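Long-range contact in phenolpthiocerol synthesis type-I polyketide synthase ppsA (Mycobacterium bovis, PDB 7AKC), which probably takes part in building the lipid core of phthiocerols and phenolphthiocerols by polyketide chain extension, this chain being its acyltransferase domain: residues M90-W98 / T287-P295. Residues are numbered along the deposited sequence; the frame is centred on the assembly and turned at random.
Sequences MQLALTELW and TFIEISAHP
Trp98 lies against Ile289, with CD1 of the isoleucine over one face of the indole. This CH-pi contact puts Ile289 CD1 4.2 Å from the centroid of the Trp98 six-membered ring. Ile289 CG2 bears on the same ring nearer its rim, 3.5 Å from Trp98 CZ2. Ile291 CD1 reaches the pyrrole side of the indole, 3.6 Å from Trp98 NE1. Ile291 CG2, anti to the backbone N (CG1 at chi1 -46°), rests on the helix, 3.6 Å from Thr95 OG1 and 3.7 Å from Leu94 CB. Leu94 CD1 extends to the backbone of Ser292, and Met90 CE meets Ala293 CB more loosely. The contact packs helix 79-100 against strand 287-290 of the parallel sheet and the loop that follows it, in the alpha/beta core of the acyltransferase domain. No direct hydrogen bond joins the two segments, but one water bridges them. The water oxygen accepts from Gln91 NE2 at 2.7 Å, and the water donates to Ile291 O. Gln91 NE2 also binds Ser28 O. Thr95 OG1 donates to Gln91 O at 2.7 Å and is hydrogen-bonded to Tyr27 OH. Thr95 N reaches Gln91 O from the opposite face. Thr319 OG1 bonds both Trp98 NE1 and Glu290 O.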
loop_
_atom_site.group_PDB
_atom_site.type_symbol
_atom_site.label_atom_id
_atom_site.label_comp_id
_atom_site.label_asym_id
_atom_site.label_seq_id
_atom_site.Cartn_x
_atom_site.Cartn_y
_atom_site.Cartn_z
ATOM N N MET A 90 -5.268 -9.752 11.134
ATOM C CA MET A 90 -4.431 -9.100 12.134
ATOM C C MET A 90 -4.650 -7.587 12.123
ATOM O O MET A 90 -4.718 -6.991 13.189
ATOM C CB MET A 90 -2.958 -9.440 11.861
ATOM C CG MET A 90 -2.021 -8.958 12.916
ATOM S SD MET A 90 -1.851 -10.124 14.293
ATOM C CE MET A 90 -0.705 -9.222 15.262
ATOM N N GLN A 91 -4.821 -6.976 10.942
ATOM C CA GLN A 91 -5.078 -5.535 10.825
ATOM C C GLN A 91 -6.432 -5.156 11.470
ATOM O O GLN A 91 -6.489 -4.242 12.285
ATOM C CB GLN A 91 -5.005 -5.079 9.358
ATOM C CG GLN A 91 -3.572 -4.991 8.814
ATOM C CD GLN A 91 -3.555 -4.850 7.307
ATOM O OE1 GLN A 91 -4.442 -5.336 6.614
ATOM N NE2 GLN A 91 -2.559 -4.163 6.749
ATOM N N LEU A 92 -7.495 -5.908 11.149
ATOM C CA LEU A 92 -8.824 -5.661 11.693
ATOM C C LEU A 92 -8.884 -5.895 13.204
ATOM O O LEU A 92 -9.559 -5.133 13.902
ATOM C CB LEU A 92 -9.883 -6.521 10.980
ATOM C CG LEU A 92 -10.089 -6.253 9.483
ATOM C CD1 LEU A 92 -11.216 -7.108 8.945
ATOM C CD2 LEU A 92 -10.366 -4.759 9.200
ATOM N N ALA A 93 -8.158 -6.905 13.712
ATOM C CA ALA A 93 -8.168 -7.170 15.152
ATOM C C ALA A 93 -7.296 -6.184 15.939
ATOM O O ALA A 93 -7.674 -5.801 17.060
ATOM C CB ALA A 93 -7.790 -8.619 15.459
ATOM N N LEU A 94 -6.158 -5.755 15.363
ATOM C CA LEU A 94 -5.299 -4.771 16.022
ATOM C C LEU A 94 -6.006 -3.420 16.049
ATOM O O LEU A 94 -5.928 -2.732 17.064
ATOM C CB LEU A 94 -3.932 -4.612 15.345
ATOM C CG LEU A 94 -2.919 -5.735 15.526
ATOM C CD1 LEU A 94 -1.711 -5.521 14.604
ATOM C CD2 LEU A 94 -2.496 -5.884 16.965
ATOM N N THR A 95 -6.755 -3.067 14.977
ATOM C CA THR A 95 -7.533 -1.830 14.918
ATOM C C THR A 95 -8.540 -1.773 16.078
ATOM O O THR A 95 -8.673 -0.724 16.701
ATOM C CB THR A 95 -8.282 -1.712 13.590
ATOM O OG1 THR A 95 -7.340 -1.722 12.521
ATOM C CG2 THR A 95 -9.128 -0.438 13.505
ATOM N N GLU A 96 -9.228 -2.893 16.380
ATOM C CA GLU A 96 -10.199 -2.897 17.483
ATOM C C GLU A 96 -9.526 -2.869 18.866
ATOM O O GLU A 96 -10.106 -2.336 19.817
ATOM C CB GLU A 96 -11.204 -4.053 17.347
ATOM C CG GLU A 96 -12.343 -3.711 16.400
ATOM C CD GLU A 96 -13.194 -4.883 15.957
ATOM O OE1 GLU A 96 -13.865 -5.500 16.818
ATOM O OE2 GLU A 96 -13.203 -5.175 14.739
ATOM N N LEU A 97 -8.292 -3.399 18.965
ATOM C CA LEU A 97 -7.513 -3.352 20.194
ATOM C C LEU A 97 -7.162 -1.901 20.506
ATOM O O LEU A 97 -7.273 -1.502 21.659
ATOM C CB LEU A 97 -6.230 -4.189 20.080
ATOM C CG LEU A 97 -5.309 -4.163 21.306
ATOM C CD1 LEU A 97 -6.018 -4.642 22.559
ATOM C CD2 LEU A 97 -4.044 -4.949 21.049
ATOM N N TRP A 98 -6.771 -1.102 19.474
ATOM C CA TRP A 98 -6.446 0.317 19.652
ATOM C C TRP A 98 -7.669 1.063 20.190
ATOM O O TRP A 98 -7.553 1.797 21.167
ATOM C CB TRP A 98 -5.968 0.960 18.327
ATOM C CG TRP A 98 -4.493 0.857 18.062
ATOM C CD1 TRP A 98 -3.883 0.087 17.115
ATOM C CD2 TRP A 98 -3.451 1.601 18.706
ATOM N NE1 TRP A 98 -2.524 0.292 17.142
ATOM C CE2 TRP A 98 -2.231 1.219 18.109
ATOM C CE3 TRP A 98 -3.424 2.540 19.745
ATOM C CZ2 TRP A 98 -1.006 1.742 18.517
ATOM C CZ3 TRP A 98 -2.210 3.070 20.134
ATOM C CH2 TRP A 98 -1.020 2.675 19.519
ATOM N N THR A 287 -0.729 12.549 14.002
ATOM C CA THR A 287 -0.275 11.258 14.522
ATOM C C THR A 287 -0.584 10.190 13.514
ATOM O O THR A 287 -1.713 10.111 13.053
ATOM C CB THR A 287 -0.921 10.905 15.863
ATOM O OG1 THR A 287 -0.622 11.917 16.809
ATOM C CG2 THR A 287 -0.453 9.538 16.388
ATOM N N PHE A 288 0.419 9.401 13.127
ATOM C CA PHE A 288 0.233 8.346 12.152
ATOM C C PHE A 288 0.602 7.041 12.825
ATOM O O PHE A 288 1.681 6.935 13.404
ATOM C CB PHE A 288 1.122 8.588 10.920
ATOM C CG PHE A 288 0.649 9.774 10.108
ATOM C CD1 PHE A 288 0.924 11.071 10.514
ATOM C CD2 PHE A 288 -0.035 9.593 8.918
ATOM C CE1 PHE A 288 0.438 12.161 9.801
ATOM C CE2 PHE A 288 -0.468 10.691 8.172
ATOM C CZ PHE A 288 -0.228 11.969 8.621
ATOM N N ILE A 289 -0.323 6.089 12.822
ATOM C CA ILE A 289 -0.127 4.810 13.455
ATOM C C ILE A 289 -0.227 3.733 12.416
ATOM O O ILE A 289 -1.281 3.558 11.826
ATOM C CB ILE A 289 -1.139 4.579 14.605
ATOM C CG1 ILE A 289 -1.164 5.777 15.578
ATOM C CG2 ILE A 289 -0.835 3.259 15.324
ATOM C CD1 ILE A 289 -2.201 5.661 16.744
ATOM N N GLU A 290 0.851 3.011 12.197
ATOM C CA GLU A 290 0.854 1.884 11.267
ATOM C C GLU A 290 0.228 0.714 12.023
ATOM O O GLU A 290 0.678 0.401 13.122
ATOM C CB GLU A 290 2.290 1.543 10.874
ATOM C CG GLU A 290 2.351 0.351 9.929
ATOM C CD GLU A 290 3.741 -0.010 9.450
ATOM O OE1 GLU A 290 4.578 0.907 9.305
ATOM O OE2 GLU A 290 4.005 -1.218 9.239
ATOM N N ILE A 291 -0.832 0.107 11.481
ATOM C CA ILE A 291 -1.515 -1.007 12.139
ATOM C C ILE A 291 -0.944 -2.295 11.601
ATOM O O ILE A 291 -1.461 -2.846 10.624
ATOM C CB ILE A 291 -3.055 -0.920 11.968
ATOM C CG1 ILE A 291 -3.579 0.516 12.259
ATOM C CG2 ILE A 291 -3.755 -1.944 12.847
ATOM C CD1 ILE A 291 -3.239 1.034 13.657
ATOM N N SER A 292 0.170 -2.744 12.181
ATOM C CA SER A 292 0.857 -3.931 11.684
ATOM C C SER A 292 1.582 -4.694 12.800
ATOM O O SER A 292 1.762 -4.166 13.892
ATOM C CB SER A 292 1.884 -3.519 10.637
ATOM O OG SER A 292 2.901 -2.750 11.257
ATOM N N ALA A 293 2.076 -5.893 12.485
ATOM C CA ALA A 293 2.837 -6.713 13.425
ATOM C C ALA A 293 4.306 -6.237 13.567
ATOM O O ALA A 293 4.988 -6.700 14.470
ATOM C CB ALA A 293 2.797 -8.174 12.991
ATOM N N HIS A 294 4.784 -5.307 12.690
ATOM C CA HIS A 294 6.152 -4.765 12.671
ATOM C C HIS A 294 6.198 -3.494 11.801
ATOM O O HIS A 294 5.754 -3.515 10.652
ATOM C CB HIS A 294 7.158 -5.814 12.147
ATOM C CG HIS A 294 8.585 -5.363 12.233
ATOM N ND1 HIS A 294 9.318 -5.509 13.399
ATOM C CD2 HIS A 294 9.357 -4.748 11.307
ATOM C CE1 HIS A 294 10.510 -4.994 13.140
ATOM N NE2 HIS A 294 10.581 -4.524 11.895
ATOM N N PRO A 295 6.727 -2.379 12.336
ATOM C CA PRO A 295 6.717 -1.114 11.571
ATOM C C PRO A 295 7.693 -1.058 10.399
ATOM O O PRO A 295 8.895 -1.195 10.581
ATOM C CB PRO A 295 7.054 -0.063 12.634
ATOM C CG PRO A 295 7.858 -0.812 13.639
ATOM C CD PRO A 295 7.275 -2.194 13.690
HETATM O O HOH W 1 -0.621 -2.953 8.273
#